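Local coordinates for protein cytochrome b5 reductase 4 (PDB 3LF5) that probably carries electrons from NADH through its flavin-containing reductase part to the heme bound in the cytochrome b5-like domain described here, at residues A[6-11]-A[75-80]; A[22-27]-A[48-53]. All blocks are in the same frame, centred on the assembly; numbering follows the deposited sequence. Where two conformers were deposited one is given.

Going from the N terminus, the chain first lays down strand 6-8 and starts helix 10-15. Strand 21-26 follows, and after strand 29-32 and helix 44-48 the loop at 48-53 returns to it. This is interaction 2, which closes a short loop on the heme side. The chain goes on through helices 56-63 and 68-71 and comes back as strand 76-80 beside strand 6-8. Interaction 1 thus closes the large loop, and interaction 2 is nested inside it. The two contacts, with centres about 11 Å apart, both reach the same sheet. They touch directly where Met80 CG packs 3.4 Å from Cys25 SG and where Trp23 meets Ile6, Val8 and Val77.

Interaction 1. Residues A[6-11]-A[75-80]; sequences IEVTEE and CLVGRM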
loop_
_atom_site.group_PDB
_atom_site.type_symbol
_atom_site.label_atom_id
_atom_site.label_comp_id
_atom_site.label_asym_id
_atom_site.label_seq_id
_atom_site.Cartn_x
_atom_site.Cartn_y
_atom_site.Cartn_z
ATOM N N ILE A 6 15.253 7.216 11.709
ATOM C CA ILE A 6 14.082 8.033 11.985
ATOM C C ILE A 6 12.863 7.185 12.324
ATOM O O ILE A 6 12.794 5.976 12.073
ATOM C CB ILE A 6 13.760 8.976 10.804
ATOM C CG1 ILE A 6 13.393 8.189 9.534
ATOM C CG2 ILE A 6 14.942 9.933 10.547
ATOM C CD1 ILE A 6 12.756 9.043 8.452
ATOM N N GLU A 7 11.882 7.853 12.926
ATOM C CA GLU A 7 10.534 7.307 13.055
ATOM C C GLU A 7 9.758 7.585 11.758
ATOM O O GLU A 7 9.770 8.706 11.266
ATOM C CB GLU A 7 9.823 7.975 14.227
ATOM C CG GLU A 7 8.439 7.432 14.483
ATOM C CD GLU A 7 7.816 8.111 15.650
ATOM O OE1 GLU A 7 7.552 9.311 15.499
ATOM O OE2 GLU A 7 7.658 7.461 16.721
ATOM N N VAL A 8 9.064 6.581 11.237
ATOM C CA VAL A 8 8.328 6.682 9.985
ATOM C C VAL A 8 6.837 6.510 10.277
ATOM O O VAL A 8 6.409 5.459 10.727
ATOM C CB VAL A 8 8.805 5.620 8.966
ATOM C CG1 VAL A 8 8.044 5.785 7.662
ATOM C CG2 VAL A 8 10.307 5.731 8.745
ATOM N N THR A 9 6.052 7.540 10.036
ATOM C CA THR A 9 4.622 7.399 10.145
ATOM C C THR A 9 4.081 6.755 8.868
ATOM O O THR A 9 4.780 6.695 7.833
ATOM C CB THR A 9 3.950 8.746 10.308
ATOM O OG1 THR A 9 4.188 9.501 9.126
ATOM C CG2 THR A 9 4.478 9.510 11.556
ATOM N N GLU A 10 2.872 6.210 8.914
ATOM C CA GLU A 10 2.304 5.645 7.688
ATOM C C GLU A 10 2.120 6.726 6.623
ATOM O O GLU A 10 2.328 6.480 5.444
ATOM C CB GLU A 10 0.990 4.915 7.940
ATOM C CG GLU A 10 1.208 3.519 8.450
ATOM C CD GLU A 10 -0.051 2.698 8.501
ATOM O OE1 GLU A 10 -0.984 2.958 7.704
ATOM O OE2 GLU A 10 -0.118 1.769 9.342
ATOM N N GLU A 11 1.755 7.936 7.034
ATOM C CA GLU A 11 1.627 9.042 6.082
ATOM C C GLU A 11 2.958 9.313 5.364
ATOM O O GLU A 11 2.994 9.521 4.149
ATOM C CB GLU A 11 1.187 10.301 6.826
ATOM C CG GLU A 11 0.914 11.503 5.951
ATOM C CD GLU A 11 0.408 12.695 6.758
ATOM O OE1 GLU A 11 0.310 13.794 6.172
ATOM O OE2 GLU A 11 0.118 12.530 7.976
ATOM N N CYS A 75 20.446 0.405 3.745
ATOM C CA CYS A 75 19.240 1.080 3.246
ATOM C C CYS A 75 18.197 1.264 4.333
ATOM O O CYS A 75 17.086 1.682 4.035
ATOM C CB CYS A 75 18.531 0.227 2.192
ATOM S SG CYS A 75 19.379 -0.085 0.683
ATOM N N LEU A 76 18.518 0.929 5.574
ATOM C CA LEU A 76 17.593 1.070 6.690
ATOM C C LEU A 76 17.304 2.540 6.967
ATOM O O LEU A 76 18.203 3.322 7.237
ATOM C CB LEU A 76 18.165 0.396 7.928
ATOM C CG LEU A 76 17.304 0.459 9.186
ATOM C CD1 LEU A 76 15.995 -0.299 9.034
ATOM C CD2 LEU A 76 18.090 -0.082 10.360
ATOM N N VAL A 77 16.041 2.913 6.917
ATOM C CA VAL A 77 15.566 4.276 7.188
ATOM C C VAL A 77 15.274 4.460 8.674
ATOM O O VAL A 77 15.561 5.503 9.251
ATOM C CB VAL A 77 14.295 4.563 6.372
ATOM C CG1 VAL A 77 13.638 5.900 6.771
ATOM C CG2 VAL A 77 14.582 4.468 4.873
ATOM N N GLY A 78 14.682 3.440 9.277
ATOM C CA GLY A 78 14.264 3.528 10.652
ATOM C C GLY A 78 13.122 2.570 10.925
ATOM O O GLY A 78 13.080 1.467 10.396
ATOM N N ARG A 79 12.240 2.992 11.827
ATOM C CA ARG A 79 11.186 2.146 12.350
ATOM C C ARG A 79 9.839 2.817 12.205
ATOM O O ARG A 79 9.723 4.033 12.310
ATOM C CB ARG A 79 11.426 1.857 13.828
ATOM C CG ARG A 79 12.760 1.184 14.108
ATOM C CD ARG A 79 12.865 -0.172 13.451
ATOM N NE ARG A 79 11.662 -0.885 13.825
ATOM C CZ ARG A 79 11.490 -1.518 14.967
ATOM N NH1 ARG A 79 12.526 -1.671 15.811
ATOM N NH2 ARG A 79 10.288 -2.025 15.237
ATOM N N MET A 80 8.795 2.011 12.016
ATOM C CA MET A 80 7.449 2.529 11.983
ATOM C C MET A 80 7.060 3.086 13.337
ATOM O O MET A 80 7.361 2.507 14.381
ATOM C CB MET A 80 6.440 1.463 11.594
ATOM C CG MET A 80 6.538 0.992 10.170
ATOM S SD MET A 80 6.424 2.256 8.895
ATOM C CE MET A 80 4.782 2.874 9.111
#
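Ile6, Glu7 and Val8 run parallel to Gly78, Arg79 and Met80, the short strand axes crossing at -50° and approaching to 4.6 Å. Three backbone hydrogen bonds join them. Ile6 N reaches Val77 O at 3.0 Å, in the carbonyl plane. Arg79 N gives to Ile6 O, and Val8 N to Arg79 O at 2.8 Å. Val77 CG1 is the apolar point shared by Ile6 and Val8. Ile6 CG1 meets it at 3.6 Å, with CD1 close behind; chi1 of 63° sets CG1 between the backbone N and the carbonyl carbon. Val8 CG2 comes to the same methyl at 3.9 Å, the two valines crossing at about a right angle. The pair joins the first and last strands of the cytochrome b5-like fold in this chain. Strand 76-80 also pairs with strand 29-32, where Val77 and Gly78 form a classic beta bulge opposite Val30. Met80 bends at chi2 and chi3 and folds back over the end of strand 6-8. Its SD lies 4.1 Å from Val8 CG1. Its CE sits 3.5 Å from Val8 O and 3.7 Å from Glu10 CG. Glu10 is extended beyond CG, and in one of its two deposited conformers OE2 forms a salt bridge with Arg49 of the second subunit. Arg79, whose CB is on the same face as that of Glu7, hydrogen-bonds Gly28 O through NE, and its guanidinium makes a cation-pi contact with Phe29.

Interaction 2. Residues A[22-27]-A[48-53]; sequences CWICIR and MRAAGS
Ile24 presses its side chain against the turn at Ala50. From CB, two branches leave. CG2 is anti to the backbone N and is 3.8 Å from Ser53 O and 3.9 Å from Ala50 CB. CG1, beside the backbone N (chi1 -59°), passes 3.5 Å from Ala50 O. At the tip, CD1 rests 3.8 Å from Ala50 CB. That methyl is thus met by both branches, and Ala50 also touches the heme, as part of its pocket. Farther back on the strand, Cys22 SG packs on Ala51 CB at 3.6 Å and more loosely on Met48 SD. Two backbone hydrogen bonds flank Ile24. Gly52 N lies nearly in line with the Trp23 carbonyl, 2.8 Å from its O, but the bond is bent at the hydrogen (138°). Cys25 N gives a nearly linear bond to Ser53 O. The loop folds as a type I turn from Met48 to Ala51, then a type II turn from Ala50 to Ser53. Ser53 OG bridges the second turn, reaching Ala50 O at 2.8 Å from above the carbonyl plane. The loop leads from helix 44-48 into strand 53-54, which runs parallel to strand 21-26. Helix 56-63 packs on Ala50 through Leu58, while Trp23 and Cys25 touch Leu13 of helix 10-15.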
loop_
_atom_site.group_PDB
_atom_site.type_symbol
_atom_site.label_atom_id
_atom_site.label_comp_id
_atom_site.label_asym_id
_atom_site.label_seq_id
_atom_site.Cartn_x
_atom_site.Cartn_y
_atom_site.Cartn_z
ATOM N N CYS A 22 11.322 4.483 -3.194
ATOM C CA CYS A 22 10.491 3.377 -2.778
ATOM C C CYS A 22 10.892 2.921 -1.402
ATOM O O CYS A 22 11.986 2.380 -1.227
ATOM C CB CYS A 22 10.661 2.188 -3.732
ATOM S SG CYS A 22 9.524 0.828 -3.417
ATOM N N TRP A 23 10.029 3.162 -0.418
ATOM C CA TRP A 23 10.238 2.618 0.920
ATOM C C TRP A 23 9.267 1.467 1.150
ATOM O O TRP A 23 8.107 1.528 0.780
ATOM C CB TRP A 23 10.031 3.663 2.022
ATOM C CG TRP A 23 11.017 4.801 2.056
ATOM C CD1 TRP A 23 12.006 5.082 1.184
ATOM C CD2 TRP A 23 11.042 5.825 3.045
ATOM N NE1 TRP A 23 12.694 6.209 1.588
ATOM C CE2 TRP A 23 12.097 6.686 2.727
ATOM C CE3 TRP A 23 10.280 6.093 4.183
ATOM C CZ2 TRP A 23 12.388 7.825 3.497
ATOM C CZ3 TRP A 23 10.576 7.201 4.941
ATOM C CH2 TRP A 23 11.617 8.058 4.593
ATOM N N ILE A 24 9.757 0.440 1.846
ATOM C CA ILE A 24 8.920 -0.682 2.254
ATOM C C ILE A 24 9.197 -0.981 3.719
ATOM O O ILE A 24 10.354 -0.938 4.161
ATOM C CB ILE A 24 9.187 -1.951 1.399
ATOM C CG1 ILE A 24 8.933 -1.685 -0.076
ATOM C CG2 ILE A 24 8.396 -3.147 1.856
ATOM C CD1 ILE A 24 9.330 -2.853 -1.023
ATOM N N CYS A 25 8.130 -1.287 4.449
ATOM C CA CYS A 25 8.228 -1.730 5.821
ATOM C C CYS A 25 8.160 -3.254 5.883
ATOM O O CYS A 25 7.252 -3.838 5.303
ATOM C CB CYS A 25 7.078 -1.125 6.619
ATOM S SG CYS A 25 6.825 -1.817 8.246
ATOM N N ILE A 26 9.126 -3.888 6.542
ATOM C CA ILE A 26 9.119 -5.310 6.816
ATOM C C ILE A 26 9.283 -5.490 8.320
ATOM O O ILE A 26 10.278 -5.084 8.904
ATOM C CB ILE A 26 10.234 -6.078 6.084
ATOM C CG1 ILE A 26 10.201 -5.826 4.568
ATOM C CG2 ILE A 26 10.125 -7.577 6.401
ATOM C CD1 ILE A 26 9.056 -6.455 3.832
ATOM N N ARG A 27 8.255 -6.048 8.954
ATOM C CA ARG A 27 8.260 -6.305 10.408
ATOM C C ARG A 27 8.688 -5.081 11.211
ATOM O O ARG A 27 9.462 -5.166 12.160
ATOM C CB ARG A 27 9.096 -7.548 10.764
ATOM C CG ARG A 27 8.259 -8.808 10.946
ATOM C CD ARG A 27 9.114 -10.064 11.061
ATOM N NE ARG A 27 9.570 -10.502 9.749
ATOM C CZ ARG A 27 8.839 -11.228 8.911
ATOM N NH1 ARG A 27 7.614 -11.620 9.251
ATOM N NH2 ARG A 27 9.343 -11.554 7.726
ATOM N N MET A 48 7.731 -3.680 -6.354
ATOM C CA MET A 48 6.838 -2.525 -6.372
ATOM C C MET A 48 5.432 -2.797 -5.844
ATOM O O MET A 48 4.729 -1.855 -5.495
ATOM C CB MET A 48 6.718 -1.963 -7.796
ATOM C CG MET A 48 7.940 -1.148 -8.197
ATOM S SD MET A 48 8.166 0.375 -7.245
ATOM C CE MET A 48 6.694 1.314 -7.684
ATOM N N ARG A 49 5.007 -4.061 -5.753
ATOM C CA ARG A 49 3.724 -4.381 -5.159
ATOM C C ARG A 49 3.640 -3.865 -3.737
ATOM O O ARG A 49 2.537 -3.607 -3.247
ATOM C CB ARG A 49 3.486 -5.884 -5.163
ATOM C CG ARG A 49 3.304 -6.453 -6.563
ATOM C CD ARG A 49 3.263 -7.940 -6.505
ATOM N NE ARG A 49 2.038 -8.405 -5.876
ATOM C CZ ARG A 49 1.804 -9.667 -5.554
ATOM N NH1 ARG A 49 2.703 -10.606 -5.813
ATOM N NH2 ARG A 49 0.667 -9.982 -4.967
ATOM N N ALA A 50 4.784 -3.717 -3.068
ATOM C CA ALA A 50 4.838 -3.282 -1.673
ATOM C C ALA A 50 5.260 -1.828 -1.534
ATOM O O ALA A 50 5.430 -1.357 -0.429
ATOM C CB ALA A 50 5.764 -4.192 -0.841
ATOM N N ALA A 51 5.387 -1.084 -2.631
ATOM C CA ALA A 51 5.922 0.276 -2.572
ATOM C C ALA A 51 5.097 1.166 -1.648
ATOM O O ALA A 51 3.869 1.217 -1.751
ATOM C CB ALA A 51 5.942 0.878 -3.969
ATOM N N GLY A 52 5.763 1.861 -0.735
ATOM C CA GLY A 52 5.095 2.776 0.148
ATOM C C GLY A 52 4.169 2.104 1.129
ATOM O O GLY A 52 3.204 2.723 1.576
ATOM N N SER A 53 4.439 0.850 1.481
ATOM C CA SER A 53 3.502 0.084 2.310
ATOM C C SER A 53 4.224 -0.894 3.199
ATOM O O SER A 53 5.440 -1.098 3.105
ATOM C CB SER A 53 2.537 -0.720 1.432
ATOM O OG SER A 53 3.126 -1.939 1.035
#